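Local coordinates for type II secretion chaperone CpaB (Acinetobacter nosocomialis M2, PDB 6O38), which acts as the chaperone of the metalloprotease CpaA, a type II secretion substrate with which it forms a complex, at residues K35-E47 with V76-M90. Sequence-based numbering, arbitrary orientation.
With SO4 (sulfate ion), chain B.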
ATOM      1  N   LYS G  35     -30.459   0.554  22.393  1.00109.69           N
ATOM      2  CA  LYS G  35     -30.910   1.260  21.193  1.00108.41           C
ATOM      3  C   LYS G  35     -29.761   1.934  20.448  1.00107.73           C
ATOM      4  O   LYS G  35     -29.945   2.422  19.328  1.00106.63           O
ATOM      5  CB  LYS G  35     -32.008   2.281  21.534  1.00108.00           C
ATOM      6  CG  LYS G  35     -31.564   3.742  21.559  1.00107.46           C
ATOM      7  CD  LYS G  35     -32.594   4.651  20.905  1.00108.69           C
ATOM      8  CE  LYS G  35     -33.941   4.570  21.604  1.00113.09           C
ATOM      9  NZ  LYS G  35     -34.940   5.483  20.978  1.00115.38           N
ATOM     10  N   GLU G  36     -28.565   1.935  21.035  1.00107.04           N
ATOM     11  CA  GLU G  36     -27.386   2.486  20.380  1.00106.64           C
ATOM     12  C   GLU G  36     -26.332   1.446  20.041  1.00107.35           C
ATOM     13  O   GLU G  36     -25.585   1.638  19.080  1.00106.59           O
ATOM     14  CB  GLU G  36     -26.743   3.574  21.251  1.00106.98           C
ATOM     15  CG  GLU G  36     -27.316   4.967  21.034  1.00105.79           C
ATOM     16  CD  GLU G  36     -27.223   5.420  19.587  1.00104.21           C
ATOM     17  OE1 GLU G  36     -28.271   5.756  18.998  1.00103.12           O
ATOM     18  OE2 GLU G  36     -26.101   5.430  19.037  1.00104.00           O
ATOM     19  N   ARG G  37     -26.252   0.353  20.804  1.00104.10           N
ATOM     20  CA  ARG G  37     -25.283  -0.693  20.497  1.00104.91           C
ATOM     21  C   ARG G  37     -25.569  -1.342  19.148  1.00104.42           C
ATOM     22  O   ARG G  37     -24.651  -1.859  18.500  1.00104.82           O
ATOM     23  CB  ARG G  37     -25.269  -1.732  21.622  1.00106.29           C
ATOM     24  CG  ARG G  37     -25.471  -3.176  21.184  1.00107.06           C
ATOM     25  CD  ARG G  37     -25.304  -4.127  22.359  1.00108.07           C
ATOM     26  NE  ARG G  37     -26.191  -3.785  23.468  1.00107.95           N
ATOM     27  CZ  ARG G  37     -27.393  -4.320  23.658  1.00107.74           C
ATOM     28  NH1 ARG G  37     -27.857  -5.229  22.813  1.00107.77           N
ATOM     29  NH2 ARG G  37     -28.130  -3.947  24.696  1.00107.49           N
ATOM     30  N   LEU G  38     -26.826  -1.304  18.699  1.00102.57           N
ATOM     31  CA  LEU G  38     -27.170  -1.849  17.391  1.00102.24           C
ATOM     32  C   LEU G  38     -26.642  -0.987  16.249  1.00100.72           C
ATOM     33  O   LEU G  38     -26.504  -1.490  15.129  1.00100.47           O
ATOM     34  CB  LEU G  38     -28.691  -2.023  17.286  1.00101.94           C
ATOM     35  CG  LEU G  38     -29.528  -1.246  16.265  1.00100.30           C
ATOM     36  CD1 LEU G  38     -29.593  -1.966  14.922  1.00100.27           C
ATOM     37  CD2 LEU G  38     -30.931  -1.010  16.807  1.00100.40           C
ATOM     38  N   SER G  39     -26.335   0.286  16.506  1.00100.30           N
ATOM     39  CA  SER G  39     -25.804   1.165  15.469  1.00 98.46           C
ATOM     40  C   SER G  39     -24.501   0.614  14.906  1.00 98.46           C
ATOM     41  O   SER G  39     -23.481   0.573  15.602  1.00 99.40           O
ATOM     42  CB  SER G  39     -25.587   2.578  16.015  1.00 97.87           C
ATOM     43  OG  SER G  39     -26.817   3.188  16.364  1.00 97.63           O
ATOM     44  N   GLN G  40     -24.527   0.191  13.645  1.00 90.96           N
ATOM     45  CA  GLN G  40     -23.373  -0.395  12.968  1.00 90.58           C
ATOM     46  C   GLN G  40     -23.096   0.430  11.715  1.00 87.91           C
ATOM     47  O   GLN G  40     -23.589   0.116  10.630  1.00 86.96           O
ATOM     48  CB  GLN G  40     -23.622  -1.866  12.626  1.00 91.92           C
ATOM     49  CG  GLN G  40     -23.837  -2.761  13.834  1.00 95.06           C
ATOM     50  CD  GLN G  40     -22.605  -2.862  14.710  1.00 95.99           C
ATOM     51  OE1 GLN G  40     -21.678  -3.616  14.414  1.00 96.00           O
ATOM     52  NE2 GLN G  40     -22.586  -2.098  15.796  1.00 96.40           N
ATOM     53  N   GLN G  41     -22.307   1.488  11.870  1.00 84.00           N
ATOM     54  CA  GLN G  41     -21.892   2.304  10.739  1.00 81.80           C
ATOM     55  C   GLN G  41     -20.600   1.752  10.151  1.00 80.70           C
ATOM     56  O   GLN G  41     -19.697   1.334  10.880  1.00 81.32           O
ATOM     57  CB  GLN G  41     -21.703   3.765  11.155  1.00 81.47           C
ATOM     58  CG  GLN G  41     -20.723   3.978  12.295  1.00 82.29           C
ATOM     59  CD  GLN G  41     -20.301   5.428  12.430  1.00 81.59           C
ATOM     60  OE1 GLN G  41     -19.958   5.889  13.519  1.00 82.50           O
ATOM     61  NE2 GLN G  41     -20.317   6.155  11.318  1.00 80.16           N
ATOM     62  N   GLN G  42     -20.524   1.741   8.819  1.00 78.96           N
ATOM     63  CA  GLN G  42     -19.336   1.227   8.151  1.00 77.50           C
ATOM     64  C   GLN G  42     -18.198   2.238   8.152  1.00 76.36           C
ATOM     65  O   GLN G  42     -17.027   1.845   8.092  1.00 75.14           O
ATOM     66  CB  GLN G  42     -19.681   0.813   6.719  1.00 76.65           C
ATOM     67  CG  GLN G  42     -20.713  -0.301   6.638  1.00 77.64           C
ATOM     68  CD  GLN G  42     -21.094  -0.647   5.212  1.00 77.11           C
ATOM     69  OE1 GLN G  42     -20.706   0.041   4.270  1.00 76.40           O
ATOM     70  NE2 GLN G  42     -21.859  -1.720   5.049  1.00 77.97           N
ATOM     71  N   ILE G  43     -18.515   3.530   8.230  1.00 76.55           N
ATOM     72  CA  ILE G  43     -17.484   4.559   8.275  1.00 75.57           C
ATOM     73  C   ILE G  43     -16.785   4.517   9.627  1.00 75.76           C
ATOM     74  O   ILE G  43     -17.434   4.487  10.681  1.00 77.36           O
ATOM     75  CB  ILE G  43     -18.096   5.941   8.002  1.00 75.78           C
ATOM     76  CG1 ILE G  43     -18.519   6.057   6.536  1.00 75.67           C
ATOM     77  CG2 ILE G  43     -17.118   7.040   8.366  1.00 74.53           C
ATOM     78  CD1 ILE G  43     -19.162   7.382   6.188  1.00 75.82           C
ATOM     79  N   VAL G  44     -15.455   4.514   9.603  1.00 73.18           N
ATOM     80  CA  VAL G  44     -14.668   4.420  10.830  1.00 73.23           C
ATOM     81  C   VAL G  44     -14.428   5.792  11.444  1.00 72.97           C
ATOM     82  O   VAL G  44     -14.713   6.015  12.624  1.00 74.68           O
ATOM     83  CB  VAL G  44     -13.340   3.688  10.549  1.00 70.93           C
ATOM     84  CG1 VAL G  44     -12.607   3.417  11.845  1.00 70.90           C
ATOM     85  CG2 VAL G  44     -13.600   2.393   9.803  1.00 70.79           C
ATOM     86  N   PHE G  45     -13.897   6.731  10.664  1.00 71.50           N
ATOM     87  CA  PHE G  45     -13.648   8.089  11.126  1.00 73.81           C
ATOM     88  C   PHE G  45     -14.207   9.082  10.116  1.00 75.85           C
ATOM     89  O   PHE G  45     -14.523   8.733   8.976  1.00 76.40           O
ATOM     90  CB  PHE G  45     -12.150   8.340  11.358  1.00 72.95           C
ATOM     91  CG  PHE G  45     -11.277   7.935  10.203  1.00 71.82           C
ATOM     92  CD1 PHE G  45     -11.096   8.782   9.120  1.00 74.66           C
ATOM     93  CD2 PHE G  45     -10.626   6.713  10.207  1.00 68.95           C
ATOM     94  CE1 PHE G  45     -10.293   8.412   8.059  1.00 75.59           C
ATOM     95  CE2 PHE G  45      -9.819   6.337   9.148  1.00 68.99           C
ATOM     96  CZ  PHE G  45      -9.652   7.189   8.074  1.00 72.65           C
ATOM     97  N   ASN G  46     -14.314  10.339  10.543  1.00 71.37           N
ATOM     98  CA  ASN G  46     -14.914  11.395   9.740  1.00 74.85           C
ATOM     99  C   ASN G  46     -13.998  12.609   9.703  1.00 77.24           C
ATOM    100  O   ASN G  46     -13.395  12.970  10.717  1.00 77.03           O
ATOM    101  CB  ASN G  46     -16.284  11.804  10.295  1.00 76.78           C
ATOM    102  CG  ASN G  46     -17.318  10.708  10.156  1.00 75.36           C
ATOM    103  OD1 ASN G  46     -17.481  10.126   9.086  1.00 74.33           O
ATOM    104  ND2 ASN G  46     -18.022  10.418  11.244  1.00 76.26           N
ATOM    105  N   GLU G  47     -13.903  13.235   8.532  1.00 71.89           N
ATOM    106  CA  GLU G  47     -13.140  14.467   8.398  1.00 74.47           C
ATOM    107  C   GLU G  47     -13.751  15.575   9.250  1.00 77.59           C
ATOM    108  O   GLU G  47     -14.945  15.575   9.562  1.00 78.94           O
ATOM    109  CB  GLU G  47     -13.089  14.923   6.940  1.00 77.00           C
ATOM    110  CG  GLU G  47     -11.964  14.330   6.120  1.00 75.72           C
ATOM    111  CD  GLU G  47     -11.431  15.309   5.090  1.00 78.79           C
ATOM    112  OE1 GLU G  47     -11.197  16.482   5.450  1.00 80.83           O
ATOM    113  OE2 GLU G  47     -11.247  14.908   3.921  1.00 79.42           O
ATOM    114  N   VAL G  76     -17.229   2.006  17.805  1.00 81.17           N
ATOM    115  CA  VAL G  76     -17.715   1.462  16.541  1.00 79.84           C
ATOM    116  C   VAL G  76     -16.930   0.213  16.155  1.00 78.76           C
ATOM    117  O   VAL G  76     -17.510  -0.797  15.741  1.00 79.01           O
ATOM    118  CB  VAL G  76     -17.653   2.537  15.440  1.00 78.55           C
ATOM    119  CG1 VAL G  76     -17.893   1.916  14.072  1.00 77.37           C
ATOM    120  CG2 VAL G  76     -18.671   3.632  15.717  1.00 79.92           C
ATOM    121  N   ILE G  77     -15.602   0.258  16.286  1.00 77.92           N
ATOM    122  CA  ILE G  77     -14.787  -0.894  15.911  1.00 76.97           C
ATOM    123  C   ILE G  77     -14.935  -2.021  16.927  1.00 78.32           C
ATOM    124  O   ILE G  77     -14.878  -3.202  16.566  1.00 78.03           O
ATOM    125  CB  ILE G  77     -13.315  -0.472  15.739  1.00 75.86           C
ATOM    126  CG1 ILE G  77     -12.457  -1.659  15.297  1.00 75.01           C
ATOM    127  CG2 ILE G  77     -12.773   0.121  17.026  1.00 77.30           C
ATOM    128  CD1 ILE G  77     -12.882  -2.267  13.980  1.00 74.04           C
ATOM    129  N   GLU G  78     -15.140  -1.684  18.203  1.00 79.64           N
ATOM    130  CA  GLU G  78     -15.268  -2.707  19.235  1.00 83.17           C
ATOM    131  C   GLU G  78     -16.534  -3.538  19.075  1.00 85.67           C
ATOM    132  O   GLU G  78     -16.595  -4.656  19.597  1.00 88.33           O
ATOM    133  CB  GLU G  78     -15.235  -2.061  20.620  1.00 86.02           C
ATOM    134  CG  GLU G  78     -13.904  -1.413  20.962  1.00 84.22           C
ATOM    135  CD  GLU G  78     -13.977  -0.548  22.204  1.00 86.92           C
ATOM    136  OE1 GLU G  78     -15.049  -0.514  22.846  1.00 90.46           O
ATOM    137  OE2 GLU G  78     -12.965   0.103  22.536  1.00 85.76           O
ATOM    138  N   LEU G  79     -17.539  -3.023  18.372  1.00 85.19           N
ATOM    139  CA  LEU G  79     -18.752  -3.774  18.082  1.00 87.43           C
ATOM    140  C   LEU G  79     -18.668  -4.543  16.770  1.00 84.87           C
ATOM    141  O   LEU G  79     -19.660  -5.159  16.366  1.00 86.43           O
ATOM    142  CB  LEU G  79     -19.961  -2.834  18.055  1.00 88.89           C
ATOM    143  CG  LEU G  79     -20.324  -2.163  19.382  1.00 92.58           C
ATOM    144  CD1 LEU G  79     -21.481  -1.194  19.196  1.00 94.01           C
ATOM    145  CD2 LEU G  79     -20.660  -3.209  20.434  1.00 97.10           C
ATOM    146  N   LYS G  80     -17.518  -4.520  16.101  1.00 82.89           N
ATOM    147  CA  LYS G  80     -17.331  -5.243  14.851  1.00 81.13           C
ATOM    148  C   LYS G  80     -16.738  -6.619  15.120  1.00 82.24           C
ATOM    149  O   LYS G  80     -15.804  -6.763  15.915  1.00 82.72           O
ATOM    150  CB  LYS G  80     -16.418  -4.461  13.905  1.00 79.15           C
ATOM    151  CG  LYS G  80     -16.948  -3.095  13.501  1.00 78.78           C
ATOM    152  CD  LYS G  80     -18.206  -3.211  12.654  1.00 79.71           C
ATOM    153  CE  LYS G  80     -18.696  -1.841  12.211  1.00 79.50           C
ATOM    154  NZ  LYS G  80     -19.907  -1.930  11.351  1.00 80.64           N
ATOM    155  N   LYS G  81     -17.287  -7.627  14.454  1.00 81.30           N
ATOM    156  CA  LYS G  81     -16.807  -8.995  14.550  1.00 82.97           C
ATOM    157  C   LYS G  81     -16.181  -9.414  13.225  1.00 80.10           C
ATOM    158  O   LYS G  81     -16.245  -8.694  12.225  1.00 77.07           O
ATOM    159  CB  LYS G  81     -17.948  -9.941  14.947  1.00 87.20           C
ATOM    160  CG  LYS G  81     -18.744  -9.447  16.149  1.00 90.42           C
ATOM    161  CD  LYS G  81     -19.492 -10.568  16.854  1.00 95.51           C
ATOM    162  CE  LYS G  81     -20.644 -11.098  16.019  1.00 96.55           C
ATOM    163  NZ  LYS G  81     -21.445 -12.102  16.777  1.00102.05           N
ATOM    164  N   VAL G  82     -15.555 -10.592  13.231  1.00 81.47           N
ATOM    165  CA  VAL G  82     -14.880 -11.084  12.035  1.00 79.38           C
ATOM    166  C   VAL G  82     -15.906 -11.292  10.931  1.00 78.94           C
ATOM    167  O   VAL G  82     -16.854 -12.072  11.080  1.00 81.89           O
ATOM    168  CB  VAL G  82     -14.110 -12.373  12.337  1.00 81.80           C
ATOM    169  CG1 VAL G  82     -13.658 -13.036  11.045  1.00 80.56           C
ATOM    170  CG2 VAL G  82     -12.913 -12.076  13.228  1.00 81.70           C
ATOM    171  N   GLY G  83     -15.721 -10.589   9.815  1.00 75.53           N
ATOM    172  CA  GLY G  83     -16.630 -10.649   8.689  1.00 74.86           C
ATOM    173  C   GLY G  83     -17.440  -9.391   8.464  1.00 73.30           C
ATOM    174  O   GLY G  83     -18.035  -9.246   7.388  1.00 72.21           O
ATOM    175  N   ASP G  84     -17.483  -8.480   9.432  1.00 73.89           N
ATOM    176  CA  ASP G  84     -18.261  -7.260   9.280  1.00 74.12           C
ATOM    177  C   ASP G  84     -17.564  -6.287   8.332  1.00 72.67           C
ATOM    178  O   ASP G  84     -16.343  -6.311   8.155  1.00 71.23           O
ATOM    179  CB  ASP G  84     -18.492  -6.595  10.638  1.00 74.29           C
ATOM    180  CG  ASP G  84     -19.440  -7.386  11.519  1.00 78.41           C
ATOM    181  OD1 ASP G  84     -20.278  -8.133  10.971  1.00 79.79           O
ATOM    182  OD2 ASP G  84     -19.350  -7.257  12.758  1.00 80.53           O
ATOM    183  N   THR G  85     -18.365  -5.418   7.722  1.00 73.88           N
ATOM    184  CA  THR G  85     -17.877  -4.482   6.717  1.00 72.85           C
ATOM    185  C   THR G  85     -17.451  -3.170   7.365  1.00 71.38           C
ATOM    186  O   THR G  85     -18.128  -2.653   8.259  1.00 71.92           O
ATOM    187  CB  THR G  85     -18.954  -4.226   5.660  1.00 74.51           C
ATOM    188  OG1 THR G  85     -19.315  -5.465   5.035  1.00 76.06           O
ATOM    189  CG2 THR G  85     -18.452  -3.262   4.594  1.00 73.51           C
ATOM    190  N   VAL G  86     -16.321  -2.638   6.904  1.00 71.96           N
ATOM    191  CA  VAL G  86     -15.749  -1.398   7.412  1.00 70.54           C
ATOM    192  C   VAL G  86     -15.383  -0.517   6.224  1.00 69.56           C
ATOM    193  O   VAL G  86     -14.899  -1.012   5.201  1.00 69.07           O
ATOM    194  CB  VAL G  86     -14.524  -1.677   8.312  1.00 69.44           C
ATOM    195  CG1 VAL G  86     -13.379  -0.724   8.009  1.00 67.70           C
ATOM    196  CG2 VAL G  86     -14.917  -1.594   9.779  1.00 70.24           C
ATOM    197  N   LYS G  87     -15.624   0.787   6.356  1.00 70.45           N
ATOM    198  CA  LYS G  87     -15.454   1.737   5.264  1.00 70.25           C
ATOM    199  C   LYS G  87     -14.504   2.854   5.677  1.00 69.03           C
ATOM    200  O   LYS G  87     -14.550   3.334   6.813  1.00 69.21           O
ATOM    201  CB  LYS G  87     -16.806   2.328   4.848  1.00 72.25           C
ATOM    202  CG  LYS G  87     -16.778   3.146   3.569  1.00 72.81           C
ATOM    203  CD  LYS G  87     -18.193   3.487   3.132  1.00 75.18           C
ATOM    204  CE  LYS G  87     -18.281   3.692   1.631  1.00 76.74           C
ATOM    205  NZ  LYS G  87     -19.697   3.745   1.171  1.00 79.65           N
ATOM    206  N   PHE G  88     -13.649   3.267   4.743  1.00 68.75           N
ATOM    207  CA  PHE G  88     -12.718   4.369   4.944  1.00 67.90           C
ATOM    208  C   PHE G  88     -13.009   5.469   3.933  1.00 68.94           C
ATOM    209  O   PHE G  88     -13.220   5.194   2.748  1.00 69.93           O
ATOM    210  CB  PHE G  88     -11.262   3.910   4.795  1.00 66.46           C
ATOM    211  CG  PHE G  88     -10.859   2.834   5.761  1.00 65.69           C
ATOM    212  CD1 PHE G  88     -10.386   3.157   7.023  1.00 65.43           C
ATOM    213  CD2 PHE G  88     -10.939   1.497   5.403  1.00 65.54           C
ATOM    214  CE1 PHE G  88     -10.009   2.168   7.912  1.00 65.19           C
ATOM    215  CE2 PHE G  88     -10.563   0.505   6.287  1.00 65.23           C
ATOM    216  CZ  PHE G  88     -10.099   0.840   7.543  1.00 65.09           C
ATOM    217  N   GLN G  89     -13.016   6.717   4.402  1.00 67.85           N
ATOM    218  CA  GLN G  89     -13.242   7.876   3.543  1.00 68.92           C
ATOM    219  C   GLN G  89     -12.127   8.887   3.773  1.00 68.10           C
ATOM    220  O   GLN G  89     -12.046   9.500   4.842  1.00 67.77           O
ATOM    221  CB  GLN G  89     -14.612   8.503   3.799  1.00 70.03           C
ATOM    222  CG  GLN G  89     -15.756   7.765   3.123  1.00 71.58           C
ATOM    223  CD  GLN G  89     -17.048   8.556   3.129  1.00 72.81           C
ATOM    224  OE1 GLN G  89     -17.191   9.528   3.870  1.00 72.34           O
ATOM    225  NE2 GLN G  89     -17.997   8.145   2.296  1.00 74.59           N
HETATM  226  N   MSE G  90     -11.271   9.051   2.769  1.00 68.90           N
HETATM  227  CA  MSE G  90     -10.171  10.007   2.801  1.00 68.32           C
HETATM  228  C   MSE G  90     -10.123  10.759   1.475  1.00 68.86           C
HETATM  229  O   MSE G  90      -9.078  10.828   0.828  1.00 68.57           O
HETATM  230  CB  MSE G  90      -8.847   9.298   3.085  1.00 69.68           C
HETATM  231  CG  MSE G  90      -8.704   8.848   4.529  1.00 68.84           C
HETATM  232 SE   MSE G  90      -7.303   7.528   4.803  0.49 67.47          SE
HETATM  233  CE  MSE G  90      -8.242   5.976   4.100  1.00 67.49           C
TER
HETATM  234  S   SO4 B 201     -22.127   4.438   7.122  0.72 80.91           S
HETATM  235  O1  SO4 B 201     -21.159   4.801   8.153  0.72 76.80           O
HETATM  236  O2  SO4 B 201     -23.037   3.424   7.644  0.72 74.35           O
HETATM  237  O3  SO4 B 201     -22.887   5.623   6.735  0.72 79.79           O
HETATM  238  O4  SO4 B 201     -21.422   3.910   5.958  0.72 83.25           O
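The carbonyl O of R37 rests against CD1 of L79, while the arginine's own guanidinium turns back to S33. Next, Q40, a flexible polar chain suited to this exposed place, bends at chi2 (-65°) and so brings NE2 against L79, 3.5 Å from its CB. Q41 sends its extended chain over V76, whose CG2 meets OE1 at 3.4 Å, and its carbonyl O accepts a weak bond from K80, a lysine whose long chain carries NZ to that carbonyl. The amide end of Q42 lies against the methyl CG2 of T85, NE2 3.8 Å from it. Its carbonyl O accepts K87 N, and V44 N returns a bond of 3.2 Å to K87 O. This single parallel bridge, I43 with K87, joins the chain just before strand 45-47 to strand 85-90; these are the outermost strands of the antiparallel sheet, consistent with closure of a beta barrel. The backbone N of I43, and more weakly that of Q42, bind a sulfate, probably from the crystallisation liquor. V44, branched and compact, turns inward; its CG2, anti to the carbonyl carbon, touches V86 CG1 at 3.6 Å and lies over a face of the F88 ring. F45 points CE2 at the edge of F88, and M90, modelled as selenomethionine, sets its SE at the F45 ring edge, 5.4 Å from the centroid, in a Met-aromatic contact.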